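Local coordinates for oxidoreductase, NAD-binding/iron-sulfur cluster-binding protein (Nitratireductor pacificus pht-3B, PDB 6ZXU) that probably removes halogen atoms from organohalide substrates by reduction, using a bound cobalamin and two [4Fe-4S] clusters, at residues E46-R50 against D254-T258; L386-A392 against I459-M463; H420-M426 against I517-L523. All coordinates share one frame; numbering follows the deposited sequence.

Contacts 2 and 3 belong to one body of structure near the middle of the chain, while contact 1 lies toward the periphery, its centre about 33 Å from that of contact 2 and 45 Å from that of contact 3. Helix 445-469, which packs on helix 376-390 in contact 2, also lies against the sheet of contact 3: Met463 meets Met426 and Phe519, and Ala460 meets Ile517. The chemistry follows the place. Contact 2 is carried by apolar side chains, with no hydrogen bond between its segments; contact 3 joins strands through backbone bonds and adds polar groups at one end; contact 1 joins two loops with one backbone bond, a water and a few methyl groups.

Contact 1: residues E46-R50 against D254-T258; sequences ERLAR and DLGET
Leu48 and Leu255 meet in a small apolar patch beside the one direct hydrogen bond of this contact. In Leu48, CG stands anti to the carbonyl carbon (chi1 -61°), which helps turn the CD2 branch toward the facing loop: it lies 4.2 Å from Leu255 CB and 3.9 Å from Glu257 CG, where the two side chains cross obliquely. Glu257 thus offers its aliphatic part to the leucine, while its carboxylate is held by Phe227 N. Leu255 sends its own CD2 to the next residue along, 3.6 Å from Ala49 O. A methyl suits Ala49, since its CB points at the other loop and sits close to Leu255. The hydrogen bond runs from Ala49 N to Leu255 O over 3.0 Å; the N-H arrives in the carbonyl plane, on a lone pair, with an angle of 151° at the hydrogen. The same oxygen also receives the CA-H of Leu48, 3.3 Å from Leu48 CA to Leu255 O, so one carbonyl holds two successive residues. Gly256 turns with positive phi, which a side chain would resist, and a CB would also crowd Arg47 O. A water donates to both Arg47 O (2.9 Å) and Gly256 O, bridging two acceptors that cannot bond each other. Asp254 OD1 accepts from Gly256 N in an Asx turn. The loop holding 46-50 precedes helix 74-85; the loop holding 254-258 leads from strand 232-239 into helix 260-264, against which Arg47 packs before reaching Asp267 in a salt bridge.

Contact 2: residues L386-A392 against I459-M463; sequences LGYYLGA and IAGVM
Two helices pack here, the last turn of helix 376-390 against the C-terminal half of helix 445-469, their local axes 10.1 Å apart and 135° between directions. Leu390 and Met463 slide past each other in opposite senses, with Leu390 CD1 3.5 Å from Met463 CG, a tight fit. The same CD1 touches Val462 CG1 at 3.8 Å. Met463 extends to SD and then bends (chi3 78°), which swings its methyl over Gly387: CE lies 3.6 Å from Gly387 N, where the lack of a side chain lets the thioether come down on the backbone. Leu386 and Met463 reach toward each other, Leu386 CD2 resting 3.8 Å from Met463 CG. Were Met463 an alanine, Leu386 and Leu390 would probably lose their shared partner and a gap open over Gly387. At the other end Ile459 lays CG2 4.0 Å from Leu390 CB and reaches CD1 to Gly391 C, 3.6 Å away. Leu390 O, close to this isoleucine, is bonded by Arg175 NH2 of helix 168-190. Gly391, with its positive phi, ends the helix in a Schellman motif, closed by Ala392 N bonding to Gly387 O; this is a common C-terminal helix cap and a place where glycine is favoured.

Contact 3: residues H420-M426 against I517-L523; sequences HDYAVVM and IVFTTDL
Val424 lies against the Phe519 ring, its CB 3.8 Å from the ring centroid and over one face, in a CH-pi contact. The ring takes the position between backbone N and carbonyl carbon (chi1 74°), which lays it beside the valine, pointing the same way. Met426 brings CE to the ring edge, 4.0 Å from Phe519 CD1, and also touches Ile517 CG2. Helix 445-469 packs over this close-fitting apolar face, Cys467 meeting Thr521. Ala423, Val425 and Val518 line the other face, where small and beta-branched residues suit the strands; Val518 and Val425 there meet helix 486-492, and Val518 lies next to His486, a cobalamin-site residue. The strands run antiparallel, and Val424 N to Phe519 O, at 2.8 Å, is one of six backbone bonds that join them as the central pair of a four-stranded sheet, 394-399, 422-429, 514-521 and 474-477 in order.

At the end of the strands a buried polar contact follows. His420 ND1 and Thr520 OG1 share a hydrogen bond of 2.7 Å, nearly straight at 177° and in the ring plane; His477 NE2 also bonds OG1, Ser473 holds His420 NE2, and Thr521 CA lies over a ring face. The solvent side is looser. Asp522 OD1 accepts from Asp421 N at 3.1 Å, and Asp522 OD2 forms a salt bridge with Lys363. Asp421 is the exposed residue: its OD2 stands 3.6 Å from Asp522 OD1, a like-charged approach probably eased by that lysine, and a water bridges Asp421 OD2 to Asp522 O.

Contact 1: residues E46-R50 against D254-T258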
loop_
_atom_site.group_PDB
_atom_site.type_symbol
_atom_site.label_atom_id
_atom_site.label_comp_id
_atom_site.label_asym_id
_atom_site.label_seq_id
_atom_site.Cartn_x
_atom_site.Cartn_y
_atom_site.Cartn_z
ATOM N N GLU A 46 -18.049 3.740 -18.869
ATOM C CA GLU A 46 -19.110 3.091 -19.580
ATOM C C GLU A 46 -20.256 4.010 -19.965
ATOM O O GLU A 46 -21.177 3.584 -20.663
ATOM C CB GLU A 46 -19.621 1.865 -18.782
ATOM C CG GLU A 46 -20.550 2.197 -17.593
ATOM C CD GLU A 46 -19.828 2.648 -16.268
ATOM O OE1 GLU A 46 -18.566 2.804 -16.243
ATOM O OE2 GLU A 46 -20.554 2.885 -15.269
ATOM N N ARG A 47 -20.261 5.261 -19.531
ATOM C CA ARG A 47 -21.297 6.212 -19.920
ATOM C C ARG A 47 -20.806 7.205 -20.947
ATOM O O ARG A 47 -21.511 8.165 -21.246
ATOM C CB ARG A 47 -21.805 6.941 -18.645
ATOM C CG ARG A 47 -22.568 6.009 -17.736
ATOM C CD ARG A 47 -23.183 6.798 -16.596
ATOM N NE ARG A 47 -23.977 5.941 -15.717
ATOM C CZ ARG A 47 -25.298 5.825 -15.770
ATOM N NH1 ARG A 47 -26.007 6.477 -16.673
ATOM N NH2 ARG A 47 -25.925 5.024 -14.903
ATOM N N LEU A 48 -19.616 7.007 -21.493
ATOM C CA LEU A 48 -19.100 7.916 -22.507
ATOM C C LEU A 48 -19.539 7.418 -23.894
ATOM O O LEU A 48 -19.666 6.210 -24.123
ATOM C CB LEU A 48 -17.607 7.971 -22.469
ATOM C CG LEU A 48 -17.081 8.481 -21.108
ATOM C CD1 LEU A 48 -15.591 8.508 -21.127
ATOM C CD2 LEU A 48 -17.619 9.845 -20.752
ATOM N N ALA A 49 -19.690 8.366 -24.819
ATOM C CA ALA A 49 -20.088 8.041 -26.185
ATOM C C ALA A 49 -18.921 7.373 -26.912
ATOM O O ALA A 49 -17.833 7.878 -26.905
ATOM C CB ALA A 49 -20.462 9.299 -26.910
ATOM N N ARG A 50 -19.189 6.235 -27.516
ATOM C CA ARG A 50 -18.210 5.439 -28.236
ATOM C C ARG A 50 -18.728 5.035 -29.654
ATOM O O ARG A 50 -19.916 5.045 -29.933
ATOM C CB ARG A 50 -17.922 4.208 -27.435
ATOM C CG ARG A 50 -17.114 4.536 -26.187
ATOM C CD ARG A 50 -16.730 3.308 -25.384
ATOM N NE ARG A 50 -16.352 3.801 -24.062
ATOM C CZ ARG A 50 -15.172 4.267 -23.732
ATOM N NH1 ARG A 50 -14.166 4.243 -24.614
ATOM N NH2 ARG A 50 -14.996 4.772 -22.488
ATOM N N ASP A 254 -19.561 16.279 -27.479
ATOM C CA ASP A 254 -19.633 16.044 -26.060
ATOM C C ASP A 254 -19.693 14.545 -25.780
ATOM O O ASP A 254 -20.555 13.848 -26.305
ATOM C CB ASP A 254 -20.952 16.688 -25.572
ATOM C CG ASP A 254 -21.051 16.826 -24.079
ATOM O OD1 ASP A 254 -20.422 16.108 -23.282
ATOM O OD2 ASP A 254 -21.798 17.757 -23.696
ATOM N N LEU A 255 -18.810 14.065 -24.920
ATOM C CA LEU A 255 -18.781 12.640 -24.668
ATOM C C LEU A 255 -19.756 12.191 -23.650
ATOM O O LEU A 255 -19.978 10.994 -23.475
ATOM C CB LEU A 255 -17.373 12.240 -24.253
ATOM C CG LEU A 255 -16.334 12.267 -25.357
ATOM C CD1 LEU A 255 -14.945 11.962 -24.744
ATOM C CD2 LEU A 255 -16.666 11.278 -26.453
ATOM N N GLY A 256 -20.302 13.136 -22.895
ATOM C CA GLY A 256 -21.200 12.805 -21.809
ATOM C C GLY A 256 -20.571 12.829 -20.403
ATOM O O GLY A 256 -21.159 12.251 -19.465
ATOM N N GLU A 257 -19.409 13.455 -20.252
ATOM C CA GLU A 257 -18.680 13.490 -18.981
ATOM C C GLU A 257 -19.408 14.282 -17.915
ATOM O O GLU A 257 -19.177 14.074 -16.738
ATOM C CB GLU A 257 -17.321 14.192 -19.115
ATOM C CG GLU A 257 -16.283 13.445 -19.884
ATOM C CD GLU A 257 -15.078 14.348 -20.297
ATOM O OE1 GLU A 257 -14.909 14.480 -21.587
ATOM O OE2 GLU A 257 -14.298 14.890 -19.379
ATOM N N THR A 258 -20.316 15.155 -18.287
ATOM C CA THR A 258 -21.059 15.894 -17.273
ATOM C C THR A 258 -22.546 15.592 -17.256
ATOM O O THR A 258 -23.318 16.358 -16.681
ATOM C CB THR A 258 -20.857 17.387 -17.491
ATOM O OG1 THR A 258 -21.302 17.718 -18.817
ATOM C CG2 THR A 258 -19.367 17.739 -17.287
HETATM O O HOH W 1 -23.028 10.302 -19.995
#

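Contact 2: residues L386-A392 against I459-M463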
loop_
_atom_site.group_PDB
_atom_site.type_symbol
_atom_site.label_atom_id
_atom_site.label_comp_id
_atom_site.label_asym_id
_atom_site.label_seq_id
_atom_site.Cartn_x
_atom_site.Cartn_y
_atom_site.Cartn_z
ATOM N N LEU A 386 5.501 16.508 -1.163
ATOM C CA LEU A 386 6.240 15.609 -1.983
ATOM C C LEU A 386 5.694 14.208 -1.883
ATOM O O LEU A 386 5.413 13.548 -2.916
ATOM C CB LEU A 386 7.706 15.662 -1.638
ATOM C CG LEU A 386 8.647 14.823 -2.434
ATOM C CD1 LEU A 386 8.499 15.188 -3.913
ATOM C CD2 LEU A 386 10.115 14.936 -2.020
ATOM N N GLY A 387 5.436 13.743 -0.689
ATOM C CA GLY A 387 4.844 12.384 -0.525
ATOM C C GLY A 387 3.467 12.276 -1.174
ATOM O O GLY A 387 3.212 11.294 -1.849
ATOM N N TYR A 388 2.625 13.299 -1.065
ATOM C CA TYR A 388 1.264 13.256 -1.656
ATOM C C TYR A 388 1.319 13.290 -3.172
ATOM O O TYR A 388 0.703 12.474 -3.848
ATOM C CB TYR A 388 0.372 14.330 -1.066
ATOM C CG TYR A 388 0.110 14.108 0.410
ATOM C CD1 TYR A 388 -0.521 12.928 0.871
ATOM C CD2 TYR A 388 0.432 15.048 1.342
ATOM C CE1 TYR A 388 -0.735 12.719 2.200
ATOM C CE2 TYR A 388 0.180 14.852 2.714
ATOM C CZ TYR A 388 -0.386 13.693 3.131
ATOM O OH TYR A 388 -0.652 13.457 4.473
ATOM N N TYR A 389 2.247 14.073 -3.697
ATOM C CA TYR A 389 2.500 14.126 -5.123
ATOM C C TYR A 389 2.872 12.801 -5.716
ATOM O O TYR A 389 2.489 12.476 -6.844
ATOM C CB TYR A 389 3.647 15.149 -5.406
ATOM C CG TYR A 389 4.146 15.195 -6.802
ATOM C CD1 TYR A 389 3.347 15.655 -7.882
ATOM C CD2 TYR A 389 5.442 14.847 -7.083
ATOM C CE1 TYR A 389 3.868 15.771 -9.181
ATOM C CE2 TYR A 389 5.967 14.987 -8.365
ATOM C CZ TYR A 389 5.148 15.445 -9.406
ATOM O OH TYR A 389 5.705 15.535 -10.638
ATOM N N LEU A 390 3.674 12.048 -4.989
ATOM C CA LEU A 390 4.176 10.786 -5.476
ATOM C C LEU A 390 3.215 9.668 -5.226
ATOM O O LEU A 390 3.373 8.581 -5.771
ATOM C CB LEU A 390 5.546 10.460 -4.817
ATOM C CG LEU A 390 6.709 11.393 -5.154
ATOM C CD1 LEU A 390 7.872 11.152 -4.222
ATOM C CD2 LEU A 390 7.119 11.103 -6.596
ATOM N N GLY A 391 2.215 9.884 -4.409
ATOM C CA GLY A 391 1.125 8.876 -4.234
ATOM C C GLY A 391 0.862 8.358 -2.838
ATOM O O GLY A 391 0.125 7.389 -2.674
ATOM N N ALA A 392 1.496 8.938 -1.812
ATOM C CA ALA A 392 1.183 8.503 -0.444
ATOM C C ALA A 392 -0.250 8.836 -0.066
ATOM O O ALA A 392 -0.806 9.815 -0.524
ATOM C CB ALA A 392 2.170 9.138 0.537
ATOM N N ILE A 459 8.053 5.279 -3.551
ATOM C CA ILE A 459 7.845 6.646 -3.117
ATOM C C ILE A 459 8.936 7.102 -2.146
ATOM O O ILE A 459 9.533 8.176 -2.305
ATOM C CB ILE A 459 6.422 6.823 -2.458
ATOM C CG1 ILE A 459 5.343 6.653 -3.568
ATOM C CG2 ILE A 459 6.334 8.149 -1.679
ATOM C CD1 ILE A 459 3.975 6.458 -2.975
ATOM N N ALA A 460 9.263 6.247 -1.199
ATOM C CA ALA A 460 10.256 6.592 -0.215
ATOM C C ALA A 460 11.666 6.548 -0.802
ATOM O O ALA A 460 12.506 7.278 -0.334
ATOM C CB ALA A 460 10.187 5.673 1.028
ATOM N N GLY A 461 11.909 5.697 -1.759
ATOM C CA GLY A 461 13.197 5.659 -2.443
ATOM C C GLY A 461 13.453 6.950 -3.149
ATOM O O GLY A 461 14.532 7.515 -3.071
ATOM N N VAL A 462 12.443 7.451 -3.850
ATOM C CA VAL A 462 12.541 8.735 -4.563
ATOM C C VAL A 462 12.754 9.870 -3.569
ATOM O O VAL A 462 13.600 10.741 -3.763
ATOM C CB VAL A 462 11.287 8.970 -5.439
ATOM C CG1 VAL A 462 11.241 10.395 -5.872
ATOM C CG2 VAL A 462 11.346 8.108 -6.661
ATOM N N MET A 463 11.999 9.888 -2.486
ATOM C CA MET A 463 12.058 10.972 -1.517
ATOM C C MET A 463 13.402 11.027 -0.812
ATOM O O MET A 463 13.969 12.104 -0.645
ATOM C CB MET A 463 10.919 10.867 -0.520
ATOM C CG MET A 463 9.570 11.238 -1.170
ATOM S SD MET A 463 8.192 10.938 -0.060
ATOM C CE MET A 463 8.305 12.361 1.023
#

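Contact 3: residues H420-M426 against I517-L523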
loop_
_atom_site.group_PDB
_atom_site.type_symbol
_atom_site.label_atom_id
_atom_site.label_comp_id
_atom_site.label_asym_id
_atom_site.label_seq_id
_atom_site.Cartn_x
_atom_site.Cartn_y
_atom_site.Cartn_z
ATOM N N HIS A 420 20.229 8.557 11.816
ATOM C CA HIS A 420 19.527 9.692 11.340
ATOM C C HIS A 420 18.611 10.247 12.445
ATOM O O HIS A 420 18.137 9.535 13.287
ATOM C CB HIS A 420 18.638 9.377 10.148
ATOM C CG HIS A 420 19.367 9.064 8.905
ATOM N ND1 HIS A 420 18.963 8.086 8.037
ATOM C CD2 HIS A 420 20.524 9.557 8.399
ATOM C CE1 HIS A 420 19.836 7.992 7.044
ATOM N NE2 HIS A 420 20.787 8.879 7.254
ATOM N N ASP A 421 18.304 11.517 12.333
ATOM C CA ASP A 421 17.514 12.259 13.322
ATOM C C ASP A 421 16.024 12.180 13.206
ATOM O O ASP A 421 15.349 12.333 14.181
ATOM C CB ASP A 421 17.902 13.728 13.197
ATOM C CG ASP A 421 19.364 14.032 13.737
ATOM O OD1 ASP A 421 19.865 13.239 14.561
ATOM O OD2 ASP A 421 19.979 15.044 13.256
ATOM N N TYR A 422 15.505 12.030 11.979
ATOM C CA TYR A 422 14.080 12.100 11.734
ATOM C C TYR A 422 13.582 10.889 10.957
ATOM O O TYR A 422 14.326 10.276 10.221
ATOM C CB TYR A 422 13.716 13.360 10.945
ATOM C CG TYR A 422 14.063 14.645 11.615
ATOM C CD1 TYR A 422 13.250 15.144 12.636
ATOM C CD2 TYR A 422 15.288 15.290 11.348
ATOM C CE1 TYR A 422 13.583 16.286 13.322
ATOM C CE2 TYR A 422 15.637 16.429 12.034
ATOM C CZ TYR A 422 14.783 16.915 12.991
ATOM O OH TYR A 422 15.080 18.037 13.663
ATOM N N ALA A 423 12.310 10.574 11.151
ATOM C CA ALA A 423 11.624 9.497 10.408
ATOM C C ALA A 423 10.456 10.120 9.696
ATOM O O ALA A 423 9.639 10.830 10.308
ATOM C CB ALA A 423 11.119 8.406 11.346
ATOM N N VAL A 424 10.429 9.961 8.391
ATOM C CA VAL A 424 9.273 10.322 7.576
ATOM C C VAL A 424 8.494 9.019 7.325
ATOM O O VAL A 424 9.019 8.038 6.846
ATOM C CB VAL A 424 9.670 10.946 6.255
ATOM C CG1 VAL A 424 8.421 11.380 5.451
ATOM C CG2 VAL A 424 10.576 12.136 6.554
ATOM N N VAL A 425 7.247 9.012 7.797
ATOM C CA VAL A 425 6.405 7.845 7.791
ATOM C C VAL A 425 5.266 8.107 6.812
ATOM O O VAL A 425 4.554 9.122 6.875
ATOM C CB VAL A 425 5.799 7.590 9.173
ATOM C CG1 VAL A 425 5.073 6.261 9.223
ATOM C CG2 VAL A 425 6.899 7.613 10.205
ATOM N N MET A 426 5.059 7.141 5.926
ATOM C CA MET A 426 3.961 7.227 4.948
ATOM C C MET A 426 3.138 5.978 4.972
ATOM O O MET A 426 3.648 4.905 5.203
ATOM C CB MET A 426 4.486 7.488 3.595
ATOM C CG MET A 426 5.091 8.850 3.561
ATOM S SD MET A 426 6.000 9.281 2.085
ATOM C CE MET A 426 7.372 8.109 2.246
ATOM N N ILE A 517 5.605 2.755 4.990
ATOM C CA ILE A 517 7.016 2.838 4.612
ATOM C C ILE A 517 7.600 3.986 5.448
ATOM O O ILE A 517 6.934 4.973 5.744
ATOM C CB ILE A 517 7.138 3.067 3.076
ATOM C CG1 ILE A 517 8.587 3.021 2.573
ATOM C CG2 ILE A 517 6.507 4.401 2.668
ATOM C CD1 ILE A 517 9.200 1.704 2.517
ATOM N N VAL A 518 8.831 3.828 5.843
ATOM C CA VAL A 518 9.596 4.826 6.577
ATOM C C VAL A 518 10.887 5.125 5.832
ATOM O O VAL A 518 11.518 4.241 5.264
ATOM C CB VAL A 518 9.937 4.361 7.996
ATOM C CG1 VAL A 518 10.720 5.411 8.716
ATOM C CG2 VAL A 518 8.712 4.042 8.777
ATOM N N PHE A 519 11.221 6.415 5.693
ATOM C CA PHE A 519 12.600 6.754 5.430
ATOM C C PHE A 519 13.091 7.682 6.486
ATOM O O PHE A 519 12.371 8.572 6.926
ATOM C CB PHE A 519 12.909 7.308 4.022
ATOM C CG PHE A 519 12.475 8.688 3.790
ATOM C CD1 PHE A 519 11.201 8.952 3.254
ATOM C CD2 PHE A 519 13.369 9.747 3.947
ATOM C CE1 PHE A 519 10.806 10.238 2.989
ATOM C CE2 PHE A 519 12.948 11.049 3.700
ATOM C CZ PHE A 519 11.680 11.288 3.235
ATOM N N THR A 520 14.320 7.415 6.920
ATOM C CA THR A 520 14.983 8.272 7.904
ATOM C C THR A 520 15.843 9.304 7.187
ATOM O O THR A 520 16.291 9.070 6.069
ATOM C CB THR A 520 15.779 7.458 8.888
ATOM O OG1 THR A 520 16.679 6.575 8.213
ATOM C CG2 THR A 520 14.794 6.603 9.764
ATOM N N THR A 521 16.051 10.433 7.834
ATOM C CA THR A 521 16.820 11.503 7.267
ATOM C C THR A 521 17.358 12.433 8.329
ATOM O O THR A 521 16.844 12.514 9.419
ATOM C CB THR A 521 15.998 12.274 6.217
ATOM O OG1 THR A 521 16.812 13.239 5.515
ATOM C CG2 THR A 521 14.758 12.935 6.757
ATOM N N ASP A 522 18.345 13.262 7.911
ATOM C CA ASP A 522 18.813 14.419 8.703
ATOM C C ASP A 522 18.216 15.754 8.304
ATOM O O ASP A 522 18.440 16.753 8.999
ATOM C CB ASP A 522 20.366 14.497 8.659
ATOM C CG ASP A 522 21.018 13.361 9.407
ATOM O OD1 ASP A 522 20.428 12.869 10.464
ATOM O OD2 ASP A 522 22.103 12.934 8.899
ATOM N N LEU A 523 17.393 15.819 7.251
ATOM C CA LEU A 523 16.741 17.072 6.917
ATOM C C LEU A 523 15.939 17.623 8.053
ATOM O O LEU A 523 15.054 16.967 8.568
ATOM C CB LEU A 523 15.838 16.896 5.723
ATOM C CG LEU A 523 15.112 18.117 5.255
ATOM C CD1 LEU A 523 16.110 19.069 4.597
ATOM C CD2 LEU A 523 13.991 17.759 4.282
HETATM O O HOH W 2 19.139 17.080 11.539
#